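Local coordinates for putative protein (Aquifex aeolicus, PDB 1T6T) that is of unknown function but carries a Toprim domain of the RNase M5-like group and so probably acts in metal-dependent processing of nucleic acids, at residues R77-M82 / V93-R98; F69-H74 / F100-N105. One frame throughout, in Å; residues are numbered along the deposited sequence.

Contact 1. Residues R77-M82 / V93-R98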
loop_
_atom_site.group_PDB
_atom_site.type_symbol
_atom_site.label_atom_id
_atom_site.label_comp_id
_atom_site.label_asym_id
_atom_site.label_seq_id
_atom_site.Cartn_x
_atom_site.Cartn_y
_atom_site.Cartn_z
ATOM N N ARG B 77 -8.976 4.872 -0.498
ATOM C CA ARG B 77 -8.759 4.756 -1.937
ATOM C C ARG B 77 -8.647 3.283 -2.324
ATOM O O ARG B 77 -9.233 2.842 -3.315
ATOM C CB ARG B 77 -7.484 5.493 -2.347
ATOM C CG ARG B 77 -7.580 6.997 -2.201
ATOM C CD ARG B 77 -6.228 7.653 -2.411
ATOM N NE ARG B 77 -6.331 9.108 -2.397
ATOM C CZ ARG B 77 -5.288 9.928 -2.333
ATOM N NH1 ARG B 77 -4.059 9.436 -2.273
ATOM N NH2 ARG B 77 -5.475 11.243 -2.334
ATOM N N ILE B 78 -7.894 2.521 -1.539
ATOM C CA ILE B 78 -7.733 1.099 -1.819
ATOM C C ILE B 78 -9.069 0.384 -1.631
ATOM O O ILE B 78 -9.434 -0.491 -2.415
ATOM C CB ILE B 78 -6.678 0.457 -0.893
ATOM C CG1 ILE B 78 -5.318 1.109 -1.137
ATOM C CG2 ILE B 78 -6.590 -1.043 -1.158
ATOM C CD1 ILE B 78 -4.208 0.551 -0.272
ATOM N N ASN B 79 -9.800 0.764 -0.587
ATOM C CA ASN B 79 -11.094 0.154 -0.324
ATOM C C ASN B 79 -12.007 0.319 -1.535
ATOM O O ASN B 79 -12.623 -0.639 -1.991
ATOM C CB ASN B 79 -11.763 0.799 0.890
ATOM C CG ASN B 79 -13.016 0.060 1.319
ATOM O OD1 ASN B 79 -12.942 -1.020 1.898
ATOM N ND2 ASN B 79 -14.176 0.635 1.019
ATOM N N GLN B 80 -12.090 1.542 -2.049
ATOM C CA GLN B 80 -12.947 1.824 -3.198
ATOM C C GLN B 80 -12.514 1.064 -4.439
ATOM O O GLN B 80 -13.348 0.524 -5.169
ATOM C CB GLN B 80 -12.967 3.324 -3.493
ATOM C CG GLN B 80 -13.638 4.144 -2.408
ATOM C CD GLN B 80 -14.989 3.568 -2.010
ATOM O OE1 GLN B 80 -15.867 3.368 -2.853
ATOM N NE2 GLN B 80 -15.157 3.295 -0.718
ATOM N N LYS B 81 -11.208 1.029 -4.675
ATOM C CA LYS B 81 -10.653 0.330 -5.828
ATOM C C LYS B 81 -10.992 -1.158 -5.780
ATOM O O LYS B 81 -11.463 -1.734 -6.762
ATOM C CB LYS B 81 -9.134 0.505 -5.851
ATOM C CG LYS B 81 -8.416 -0.283 -6.934
ATOM C CD LYS B 81 -8.785 0.228 -8.312
ATOM C CE LYS B 81 -7.837 -0.304 -9.368
ATOM N NZ LYS B 81 -8.122 0.302 -10.701
HETATM N N MSE B 82 -10.747 -1.783 -4.634
HETATM C CA MSE B 82 -11.020 -3.207 -4.498
HETATM C C MSE B 82 -12.518 -3.500 -4.482
HETATM O O MSE B 82 -12.951 -4.535 -4.970
HETATM C CB MSE B 82 -10.346 -3.760 -3.241
HETATM C CG MSE B 82 -8.825 -3.662 -3.280
HETATM SE SE MSE B 82 -8.075 -4.556 -4.832
HETATM C CE MSE B 82 -8.965 -6.272 -4.560
ATOM N N VAL B 93 -19.247 -8.134 -1.755
ATOM C CA VAL B 93 -18.359 -7.331 -0.923
ATOM C C VAL B 93 -19.017 -6.909 0.389
ATOM O O VAL B 93 -20.089 -6.307 0.394
ATOM C CB VAL B 93 -17.899 -6.070 -1.699
ATOM C CG1 VAL B 93 -17.026 -5.192 -0.819
ATOM C CG2 VAL B 93 -17.140 -6.491 -2.950
ATOM N N ASP B 94 -18.366 -7.232 1.503
ATOM C CA ASP B 94 -18.881 -6.892 2.825
ATOM C C ASP B 94 -18.085 -5.731 3.418
ATOM O O ASP B 94 -16.890 -5.857 3.674
ATOM C CB ASP B 94 -18.774 -8.106 3.753
ATOM C CG ASP B 94 -19.428 -7.875 5.101
ATOM O OD1 ASP B 94 -19.703 -6.709 5.451
ATOM O OD2 ASP B 94 -19.659 -8.870 5.821
ATOM N N GLU B 95 -18.753 -4.599 3.629
ATOM C CA GLU B 95 -18.108 -3.422 4.209
ATOM C C GLU B 95 -18.632 -3.157 5.617
ATOM O O GLU B 95 -18.212 -2.204 6.269
ATOM C CB GLU B 95 -18.374 -2.181 3.350
ATOM C CG GLU B 95 -17.629 -2.140 2.035
ATOM C CD GLU B 95 -17.858 -0.836 1.299
ATOM O OE1 GLU B 95 -18.960 -0.646 0.736
ATOM O OE2 GLU B 95 -16.940 0.010 1.298
ATOM N N ASN B 96 -19.550 -3.997 6.081
ATOM C CA ASN B 96 -20.131 -3.811 7.405
ATOM C C ASN B 96 -19.126 -3.759 8.547
ATOM O O ASN B 96 -19.268 -2.951 9.455
ATOM C CB ASN B 96 -21.167 -4.899 7.698
ATOM C CG ASN B 96 -22.348 -4.847 6.748
ATOM O OD1 ASN B 96 -22.834 -3.772 6.403
ATOM N ND2 ASN B 96 -22.821 -6.012 6.329
ATOM N N PHE B 97 -18.114 -4.617 8.515
ATOM C CA PHE B 97 -17.131 -4.625 9.590
ATOM C C PHE B 97 -16.291 -3.363 9.604
ATOM O O PHE B 97 -16.043 -2.782 10.665
ATOM C CB PHE B 97 -16.244 -5.867 9.480
ATOM C CG PHE B 97 -16.929 -7.124 9.924
ATOM C CD1 PHE B 97 -17.037 -7.431 11.277
ATOM C CD2 PHE B 97 -17.501 -7.983 8.992
ATOM C CE1 PHE B 97 -17.710 -8.580 11.698
ATOM C CE2 PHE B 97 -18.175 -9.134 9.401
ATOM C CZ PHE B 97 -18.278 -9.431 10.758
ATOM N N ARG B 98 -15.858 -2.935 8.426
ATOM C CA ARG B 98 -15.057 -1.728 8.320
ATOM C C ARG B 98 -15.898 -0.513 8.709
ATOM O O ARG B 98 -15.438 0.359 9.442
ATOM C CB ARG B 98 -14.535 -1.566 6.889
ATOM C CG ARG B 98 -13.651 -0.340 6.691
ATOM C CD ARG B 98 -12.961 -0.380 5.334
ATOM N NE ARG B 98 -12.053 0.748 5.132
ATOM C CZ ARG B 98 -12.414 1.929 4.642
ATOM N NH1 ARG B 98 -13.675 2.147 4.297
ATOM N NH2 ARG B 98 -11.512 2.890 4.488
HETATM O O HOH W 1 -17.525 2.455 0.722
#
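Asn79, on helix 73-88, reaches both Arg98 and Glu95, which lie on the chain leaving strand 92-94. Its CG stands anti to the backbone N (chi1 -172°), which swings the amide across the face of the Arg98 guanidinium. Starting at the root, Asn79 CB lies 4.0 Å from Arg98 CZ, and Asn79 CG comes within 3.7 Å of Arg98 NH1, over the face but offset toward its rim. The two flat groups are only 15° from parallel, an offset stack in which the side chains run past each other in opposite directions. Of the two terminal atoms, Asn79 OD1 rests 3.5 Å from Arg98 CD; it is buried and has no hydrogen-bonding partner in the model. Asn79 ND2 donates to Glu95 OE2 over 2.8 Å with an N-H...O angle of 154°. The acceptor lies in the amide plane, while the N-H meets OE2 from its anti side and somewhat out of the carboxylate plane. A water widens this grip on OE2, donating to it at 2.6 Å and accepting from Gln80 NE2 at 2.9 Å; Gln80 NE2 also bonds Glu76. Lys83 forms a salt bridge to Glu95 OE1, so both carboxylate oxygens have partners. Asparagine suits this place because it is flat enough to stack and short enough to keep the helix close, with an N-H to spare for Glu95. Arg98 is itself anchored by Glu76 and the Phe69 carbonyl. The Asn79-Glu95 bond and the Arg98 stack join the crossover helix of a beta-alpha-beta unit of the Toprim fold (64-67, 73-88 and 92-94) to the turn and helix that follow its second strand.

Contact 2. Residues F69-H74 / F100-N105; sequences FDLDTH and FLKKWN
Leu71, the middle residue of the Asp-Leu-Asp sequence that matches the DxD signature of Toprim domains, packs against Leu101 and Lys102 where the chain leaves helix 96-101. Its side chain points toward that segment, and a chi1 of -65°, with CG anti to the carbonyl carbon, sets the fork of methyls against both residues. Leu71 CD1 lies on the backbone, 4.0 Å from Leu101 C and 3.9 Å from Lys102 N, and also touches Leu101 CB and Lys102 CG. Leu71 CD2 follows the lysine stem, 3.9 Å from Lys102 CG and 4.1 Å from Lys102 CE, so the extended methylenes pass obliquely alongside the leucine fork. Lysine suits this margin, since its aliphatic stem covers the methyl while NZ turns to Asn99 OD1. The backbone that Leu71 CD1 meets is shaped by a type I turn from Leu101 to Trp104, closed by Trp104 N donating to Leu101 O at 3.0 Å. Leu101 itself packs on Trp11 of helix 8-18. The flanking aspartates serve other partners: Asp70 accepts from Ile109 N and His108 ND1, and Asp72, at the N-cap of helix 73-88, accepts from Gly75 N. An alanine at Leu71 would remove both methyls and is likely to leave a gap beside Leu101, with the Lys102 stem set free to shift. The contact is apolar packing of the leucine methyls on a side-chain stem and a peptide, without any hydrogen bond across it, which leaves the orientation of the aspartates to the polar bonds round them.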
loop_
_atom_site.group_PDB
_atom_site.type_symbol
_atom_site.label_atom_id
_atom_site.label_comp_id
_atom_site.label_asym_id
_atom_site.label_seq_id
_atom_site.Cartn_x
_atom_site.Cartn_y
_atom_site.Cartn_z
ATOM N N PHE B 69 -9.664 -2.334 5.060
ATOM C CA PHE B 69 -8.552 -1.420 4.856
ATOM C C PHE B 69 -8.646 -0.304 5.886
ATOM O O PHE B 69 -9.721 -0.041 6.430
ATOM C CB PHE B 69 -8.601 -0.871 3.435
ATOM C CG PHE B 69 -8.425 -1.929 2.398
ATOM C CD1 PHE B 69 -7.185 -2.533 2.212
ATOM C CD2 PHE B 69 -9.508 -2.373 1.648
ATOM C CE1 PHE B 69 -7.030 -3.570 1.298
ATOM C CE2 PHE B 69 -9.361 -3.409 0.730
ATOM C CZ PHE B 69 -8.121 -4.009 0.555
ATOM N N ASP B 70 -7.518 0.338 6.172
ATOM C CA ASP B 70 -7.498 1.409 7.157
ATOM C C ASP B 70 -8.487 2.512 6.809
ATOM O O ASP B 70 -8.896 2.652 5.660
ATOM C CB ASP B 70 -6.087 1.983 7.295
ATOM C CG ASP B 70 -5.084 0.941 7.766
ATOM O OD1 ASP B 70 -5.508 -0.059 8.382
ATOM O OD2 ASP B 70 -3.874 1.128 7.530
ATOM N N LEU B 71 -8.868 3.285 7.819
ATOM C CA LEU B 71 -9.837 4.354 7.645
ATOM C C LEU B 71 -9.235 5.703 7.280
ATOM O O LEU B 71 -9.891 6.729 7.418
ATOM C CB LEU B 71 -10.691 4.491 8.910
ATOM C CG LEU B 71 -11.583 3.286 9.230
ATOM C CD1 LEU B 71 -12.323 3.519 10.531
ATOM C CD2 LEU B 71 -12.570 3.066 8.096
ATOM N N ASP B 72 -7.992 5.704 6.814
ATOM C CA ASP B 72 -7.351 6.949 6.414
ATOM C C ASP B 72 -7.524 7.110 4.903
ATOM O O ASP B 72 -8.111 6.248 4.248
ATOM C CB ASP B 72 -5.868 6.937 6.812
ATOM C CG ASP B 72 -5.074 5.857 6.109
ATOM O OD1 ASP B 72 -5.672 4.867 5.643
ATOM O OD2 ASP B 72 -3.834 5.995 6.035
ATOM N N THR B 73 -7.032 8.214 4.350
ATOM C CA THR B 73 -7.169 8.462 2.917
ATOM C C THR B 73 -6.615 7.327 2.066
ATOM O O THR B 73 -7.248 6.896 1.102
ATOM C CB THR B 73 -6.461 9.764 2.509
ATOM O OG1 THR B 73 -7.010 10.854 3.256
ATOM C CG2 THR B 73 -6.653 10.032 1.020
ATOM N N HIS B 74 -5.427 6.855 2.423
ATOM C CA HIS B 74 -4.774 5.775 1.699
ATOM C C HIS B 74 -5.642 4.515 1.700
ATOM O O HIS B 74 -5.809 3.863 0.669
ATOM C CB HIS B 74 -3.407 5.496 2.335
ATOM C CG HIS B 74 -2.633 4.400 1.670
ATOM N ND1 HIS B 74 -2.779 3.073 2.010
ATOM C CD2 HIS B 74 -1.700 4.439 0.690
ATOM C CE1 HIS B 74 -1.966 2.340 1.269
ATOM N NE2 HIS B 74 -1.301 3.144 0.460
ATOM N N PHE B 100 -18.349 -0.353 10.703
ATOM C CA PHE B 100 -18.632 -0.345 12.131
ATOM C C PHE B 100 -17.518 0.364 12.906
ATOM O O PHE B 100 -17.782 1.073 13.879
ATOM C CB PHE B 100 -18.793 -1.772 12.653
ATOM C CG PHE B 100 -19.707 -1.875 13.839
ATOM C CD1 PHE B 100 -21.088 -1.877 13.668
ATOM C CD2 PHE B 100 -19.191 -1.930 15.131
ATOM C CE1 PHE B 100 -21.946 -1.930 14.769
ATOM C CE2 PHE B 100 -20.040 -1.983 16.237
ATOM C CZ PHE B 100 -21.420 -1.983 16.054
ATOM N N LEU B 101 -16.276 0.181 12.468
ATOM C CA LEU B 101 -15.135 0.801 13.132
ATOM C C LEU B 101 -15.149 2.324 13.045
ATOM O O LEU B 101 -14.495 3.003 13.839
ATOM C CB LEU B 101 -13.821 0.275 12.538
ATOM C CG LEU B 101 -13.516 -1.220 12.689
ATOM C CD1 LEU B 101 -12.180 -1.539 12.024
ATOM C CD2 LEU B 101 -13.483 -1.595 14.160
ATOM N N LYS B 102 -15.890 2.861 12.082
ATOM C CA LYS B 102 -15.959 4.305 11.904
ATOM C C LYS B 102 -16.543 5.029 13.116
ATOM O O LYS B 102 -16.353 6.236 13.270
ATOM C CB LYS B 102 -16.776 4.639 10.655
ATOM C CG LYS B 102 -16.127 4.167 9.362
ATOM C CD LYS B 102 -17.013 4.446 8.159
ATOM C CE LYS B 102 -16.318 4.056 6.867
ATOM N NZ LYS B 102 -17.191 4.289 5.685
ATOM N N LYS B 103 -17.238 4.293 13.977
ATOM C CA LYS B 103 -17.842 4.888 15.163
ATOM C C LYS B 103 -16.894 4.891 16.358
ATOM O O LYS B 103 -17.169 5.534 17.370
ATOM C CB LYS B 103 -19.131 4.149 15.537
ATOM C CG LYS B 103 -18.913 2.740 16.075
ATOM C CD LYS B 103 -20.237 2.044 16.377
ATOM C CE LYS B 103 -21.043 1.802 15.107
ATOM N NZ LYS B 103 -22.384 1.220 15.397
ATOM N N TRP B 104 -15.778 4.176 16.244
ATOM C CA TRP B 104 -14.816 4.115 17.338
ATOM C C TRP B 104 -13.516 4.830 17.004
ATOM O O TRP B 104 -13.282 5.218 15.861
ATOM C CB TRP B 104 -14.523 2.661 17.721
ATOM C CG TRP B 104 -15.737 1.917 18.199
ATOM C CD1 TRP B 104 -16.784 2.428 18.914
ATOM C CD2 TRP B 104 -16.019 0.524 18.017
ATOM N NE1 TRP B 104 -17.701 1.440 19.186
ATOM C CE2 TRP B 104 -17.256 0.262 18.649
ATOM C CE3 TRP B 104 -15.345 -0.529 17.383
ATOM C CZ2 TRP B 104 -17.835 -1.014 18.666
ATOM C CZ3 TRP B 104 -15.921 -1.797 17.399
ATOM C CH2 TRP B 104 -17.154 -2.026 18.038
ATOM N N ASN B 105 -12.672 5.007 18.010
ATOM C CA ASN B 105 -11.411 5.692 17.800
ATOM C C ASN B 105 -10.335 4.755 17.272
ATOM O O ASN B 105 -9.487 4.263 18.018
ATOM C CB ASN B 105 -10.937 6.352 19.089
ATOM C CG ASN B 105 -9.736 7.237 18.867
ATOM O OD1 ASN B 105 -9.299 7.428 17.729
ATOM N ND2 ASN B 105 -9.194 7.790 19.946
#

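Contact 1 and contact 2 have their centres about 11 Å apart, and Arg98 is the bridge. While its guanidinium takes part in contact 1, Arg98 NE donates to Phe69 O at 2.8 Å, and Arg98 NH2 to Asp70 O at 2.9 Å, fastening the start of the 69-74 segment. The Phe69 ring adds an apolar join: Phe69 CD2 lies 3.6 Å from Asn79 CA, and Phe69 CE1 packs on Ile78 CG2. Contact 1 joins helix 73-88 to the start of helix 96-101; contact 2 joins the loop before helix 73-88 to the other end of helix 96-101. That loop bears Asp70 and Asp72, and by analogy with Toprim relatives probably belongs to a metal site.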